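Long-range contact in acyl-CoA hydrolase (PDB 1Y7U), which binds coenzyme A and calcium and probably hydrolyses long-chain fatty acyl-CoA thioesters: residues A[11-23]-A[45-59]. Residues are numbered along the deposited sequence; the frame is centred on the assembly and turned at random.
Sequences KGKTANESRVFKT and EMDMVASISASRHSR
Lys13 reaches the C-terminal end of helix 39-58, the central helix of a hotdog fold, along which the wrapping antiparallel sheet sends a strand running nearly antiparallel, with 153° between the axes of segments 20-23 and 45-58. The Lys13 chain, extended beyond CG, lays CD over one face of the His57 ring, near the rim. NZ then bonds His57 O at 2.8 Å, from above the carbonyl plane, and more weakly Arg56 O, two carbonyls of the helix's last turn; the negative end of the helix dipole would probably favour the ammonium there. Water 1 lies in the plane of the same imidazole, at its edge, joining ND1 to Ser18 OG, while NE2 is held by Pro135 O; the ring's rotation is thus fixed from two sides. At Ser18 the backbones come closest, with its CA 4.8 Å from that of Ser53. Ser53 OG donates to Ser18 O over 2.8 Å with a C=O...donor angle of 165°, and also pairs with Ser86 OG of strand 81-91, so one buried hydroxyl links helix, loop and sheet. The Arg19 side chain points away from the helix to a salt bridge with Glu144, a calcium ligand of this protein, yet its carbonyl O accepts a weak bond from Arg56 NH1 in the guanidinium plane; NH2 of Arg56 pairs with Glu105 of the second subunit. Val20 supplies the apolar part: CG1, anti to the backbone N (chi1 173°), meets Val49 CG2 as the side chains slide past each other, and CG2 packs on Ile52 CG2 at 3.6 Å. Lys22 passes Val49 CG2 with its CB and, fully extended, crosses Glu45 at about a right angle, where NZ forms a salt bridge with OE2 at 2.6 Å from above the carboxylate plane.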
# COMPACT_ATOMS: atom_id res chain seq x y z
N LYS A 11 23.56 -27.02 16.85
CA LYS A 11 22.75 -27.97 17.67
C LYS A 11 21.54 -28.51 16.89
O LYS A 11 21.68 -28.93 15.74
CB LYS A 11 22.28 -27.29 18.96
CG LYS A 11 21.49 -28.21 19.90
CD LYS A 11 22.31 -29.44 20.27
CE LYS A 11 21.45 -30.71 20.34
NZ LYS A 11 21.00 -31.19 18.99
N GLY A 12 20.36 -28.50 17.52
CA GLY A 12 19.15 -29.01 16.90
C GLY A 12 17.91 -28.34 17.47
O GLY A 12 17.77 -28.22 18.68
N LYS A 13 17.00 -27.91 16.58
CA LYS A 13 15.78 -27.22 16.99
C LYS A 13 14.48 -27.91 16.62
O LYS A 13 14.33 -28.46 15.54
CB LYS A 13 15.73 -25.81 16.39
CG LYS A 13 16.63 -24.80 17.06
CD LYS A 13 16.52 -23.47 16.34
CE LYS A 13 17.24 -22.38 17.10
NZ LYS A 13 17.08 -21.07 16.43
N THR A 14 13.53 -27.84 17.54
CA THR A 14 12.22 -28.43 17.35
C THR A 14 11.46 -27.67 16.25
O THR A 14 11.59 -26.46 16.13
CB THR A 14 11.46 -28.38 18.68
OG1 THR A 14 11.04 -29.69 19.03
CG2 THR A 14 10.26 -27.46 18.60
N ALA A 15 10.69 -28.37 15.43
CA ALA A 15 9.95 -27.70 14.36
C ALA A 15 9.16 -26.53 14.91
O ALA A 15 9.10 -25.46 14.31
CB ALA A 15 9.00 -28.68 13.68
N ASN A 16 8.55 -26.74 16.07
CA ASN A 16 7.74 -25.72 16.72
C ASN A 16 8.51 -24.46 17.12
O ASN A 16 7.91 -23.43 17.43
CB ASN A 16 7.02 -26.33 17.92
CG ASN A 16 6.11 -25.35 18.62
OD1 ASN A 16 6.45 -24.82 19.68
ND2 ASN A 16 4.94 -25.09 18.03
N GLU A 17 9.84 -24.54 17.12
CA GLU A 17 10.69 -23.41 17.47
C GLU A 17 10.51 -22.34 16.40
O GLU A 17 10.71 -21.16 16.67
CB GLU A 17 12.17 -23.79 17.46
CG GLU A 17 12.56 -25.04 18.22
CD GLU A 17 12.98 -24.77 19.64
OE1 GLU A 17 13.60 -25.67 20.24
OE2 GLU A 17 12.69 -23.66 20.14
N SER A 18 10.15 -22.77 15.20
CA SER A 18 9.99 -21.84 14.08
C SER A 18 8.57 -21.64 13.59
O SER A 18 8.36 -21.02 12.55
CB SER A 18 10.84 -22.32 12.91
OG SER A 18 10.39 -23.58 12.46
N ARG A 19 7.60 -22.16 14.32
CA ARG A 19 6.21 -22.01 13.91
C ARG A 19 5.82 -20.52 13.85
O ARG A 19 6.24 -19.73 14.70
CB ARG A 19 5.31 -22.80 14.87
CG ARG A 19 3.86 -22.89 14.46
CD ARG A 19 3.10 -23.98 15.22
NE ARG A 19 3.07 -25.26 14.50
CZ ARG A 19 3.96 -26.25 14.65
NH1 ARG A 19 4.96 -26.14 15.51
NH2 ARG A 19 3.84 -27.36 13.92
N VAL A 20 5.05 -20.15 12.83
CA VAL A 20 4.61 -18.77 12.64
C VAL A 20 3.13 -18.73 12.25
O VAL A 20 2.71 -19.37 11.28
CB VAL A 20 5.40 -18.08 11.51
CG1 VAL A 20 4.80 -16.73 11.21
CG2 VAL A 20 6.85 -17.92 11.90
N PHE A 21 2.32 -17.99 13.01
CA PHE A 21 0.90 -17.88 12.69
C PHE A 21 0.55 -16.49 12.21
O PHE A 21 1.10 -15.50 12.69
CB PHE A 21 0.02 -18.15 13.91
CG PHE A 21 0.04 -19.56 14.38
CD1 PHE A 21 0.93 -19.97 15.36
CD2 PHE A 21 -0.85 -20.49 13.85
CE1 PHE A 21 0.93 -21.28 15.82
CE2 PHE A 21 -0.86 -21.80 14.30
CZ PHE A 21 0.03 -22.20 15.29
N LYS A 22 -0.38 -16.42 11.28
CA LYS A 22 -0.84 -15.14 10.78
C LYS A 22 -2.23 -15.27 10.23
O LYS A 22 -2.45 -15.98 9.27
CB LYS A 22 0.07 -14.63 9.67
CG LYS A 22 -0.32 -13.25 9.17
CD LYS A 22 0.44 -12.97 7.90
CE LYS A 22 0.42 -11.51 7.53
NZ LYS A 22 1.24 -11.31 6.31
N THR A 23 -3.19 -14.60 10.86
CA THR A 23 -4.54 -14.64 10.34
C THR A 23 -4.91 -13.22 9.91
O THR A 23 -4.66 -12.26 10.64
CB THR A 23 -5.54 -15.23 11.37
OG1 THR A 23 -6.77 -14.50 11.33
CG2 THR A 23 -4.95 -15.21 12.76
N GLU A 45 1.94 -14.14 0.56
CA GLU A 45 1.81 -14.37 1.98
C GLU A 45 2.46 -15.65 2.47
O GLU A 45 3.02 -15.68 3.56
CB GLU A 45 0.34 -14.36 2.37
CG GLU A 45 0.08 -13.56 3.61
CD GLU A 45 0.29 -12.08 3.38
OE1 GLU A 45 -0.64 -11.43 2.86
OE2 GLU A 45 1.38 -11.57 3.71
N MSE A 46 2.37 -16.72 1.69
CA MSE A 46 2.98 -17.99 2.11
C MSE A 46 4.47 -17.79 2.28
O MSE A 46 5.05 -18.18 3.29
CB MSE A 46 2.73 -19.07 1.07
CG MSE A 46 1.28 -19.43 0.87
SE MSE A 46 1.11 -20.84 -0.42
CE MSE A 46 0.24 -22.15 0.69
N ASP A 47 5.09 -17.19 1.27
CA ASP A 47 6.52 -16.92 1.28
C ASP A 47 6.90 -16.03 2.46
O ASP A 47 7.89 -16.27 3.15
CB ASP A 47 6.94 -16.25 -0.04
CG ASP A 47 8.39 -15.82 -0.06
OD1 ASP A 47 9.28 -16.69 0.01
OD2 ASP A 47 8.66 -14.60 -0.14
N MSE A 48 6.09 -15.01 2.71
CA MSE A 48 6.36 -14.06 3.78
C MSE A 48 6.43 -14.71 5.14
O MSE A 48 7.43 -14.61 5.85
CB MSE A 48 5.28 -12.98 3.80
CG MSE A 48 5.49 -11.90 4.85
SE MSE A 48 7.16 -10.93 4.65
CE MSE A 48 8.09 -11.72 6.13
N VAL A 49 5.35 -15.38 5.49
CA VAL A 49 5.25 -16.04 6.77
C VAL A 49 6.32 -17.14 6.89
O VAL A 49 6.82 -17.43 7.98
CB VAL A 49 3.82 -16.59 6.91
CG1 VAL A 49 3.77 -18.07 6.57
CG2 VAL A 49 3.29 -16.30 8.29
N ALA A 50 6.69 -17.74 5.76
CA ALA A 50 7.71 -18.78 5.73
C ALA A 50 9.12 -18.22 5.90
O ALA A 50 9.98 -18.86 6.50
CB ALA A 50 7.62 -19.53 4.43
N SER A 51 9.36 -17.04 5.35
CA SER A 51 10.67 -16.41 5.47
C SER A 51 10.91 -16.09 6.94
O SER A 51 12.05 -16.05 7.39
CB SER A 51 10.73 -15.13 4.64
OG SER A 51 10.11 -14.04 5.31
N ILE A 52 9.83 -15.86 7.68
CA ILE A 52 9.96 -15.57 9.10
C ILE A 52 10.35 -16.85 9.82
O ILE A 52 11.21 -16.84 10.69
CB ILE A 52 8.65 -15.01 9.69
CG1 ILE A 52 8.35 -13.63 9.09
CG2 ILE A 52 8.75 -14.91 11.21
CD1 ILE A 52 7.05 -13.03 9.54
N SER A 53 9.73 -17.96 9.44
CA SER A 53 10.06 -19.25 10.04
C SER A 53 11.52 -19.55 9.76
O SER A 53 12.26 -20.00 10.62
CB SER A 53 9.19 -20.37 9.46
OG SER A 53 7.85 -20.31 9.92
N ALA A 54 11.94 -19.30 8.53
CA ALA A 54 13.31 -19.54 8.14
C ALA A 54 14.28 -18.80 9.05
O ALA A 54 15.24 -19.39 9.53
CB ALA A 54 13.52 -19.14 6.69
N SER A 55 14.05 -17.52 9.29
CA SER A 55 14.97 -16.77 10.13
C SER A 55 14.85 -17.10 11.62
O SER A 55 15.83 -16.99 12.35
CB SER A 55 14.81 -15.28 9.90
OG SER A 55 13.46 -14.91 10.05
N ARG A 56 13.68 -17.51 12.07
CA ARG A 56 13.54 -17.87 13.47
C ARG A 56 14.38 -19.11 13.76
O ARG A 56 15.06 -19.20 14.78
CB ARG A 56 12.08 -18.16 13.83
CG ARG A 56 11.35 -16.96 14.37
CD ARG A 56 9.95 -17.30 14.83
NE ARG A 56 9.32 -16.14 15.43
CZ ARG A 56 8.03 -16.04 15.75
NH1 ARG A 56 7.21 -17.06 15.51
NH2 ARG A 56 7.56 -14.93 16.29
N HIS A 57 14.35 -20.07 12.84
CA HIS A 57 15.09 -21.31 12.99
C HIS A 57 16.58 -21.07 12.83
O HIS A 57 17.37 -21.46 13.68
CB HIS A 57 14.61 -22.32 11.94
CG HIS A 57 15.34 -23.63 11.98
ND1 HIS A 57 14.84 -24.74 12.62
CD2 HIS A 57 16.51 -24.02 11.41
CE1 HIS A 57 15.66 -25.76 12.45
NE2 HIS A 57 16.68 -25.35 11.71
N SER A 58 16.95 -20.42 11.74
CA SER A 58 18.35 -20.17 11.43
C SER A 58 18.98 -18.98 12.15
O SER A 58 20.20 -18.92 12.28
CB SER A 58 18.51 -19.94 9.94
OG SER A 58 17.91 -18.70 9.61
N ARG A 59 18.16 -18.04 12.60
CA ARG A 59 18.66 -16.84 13.27
C ARG A 59 19.64 -16.19 12.30
O ARG A 59 20.57 -15.49 12.71
CB ARG A 59 19.38 -17.20 14.57
CG ARG A 59 18.63 -18.18 15.45
CD ARG A 59 17.83 -17.52 16.56
NE ARG A 59 16.74 -16.69 16.07
CZ ARG A 59 15.52 -16.67 16.60
NH1 ARG A 59 15.22 -17.46 17.62
NH2 ARG A 59 14.59 -15.85 16.11
O HOH W 1 12.53 -24.97 13.84
O HOH W 2 3.74 -16.90 15.53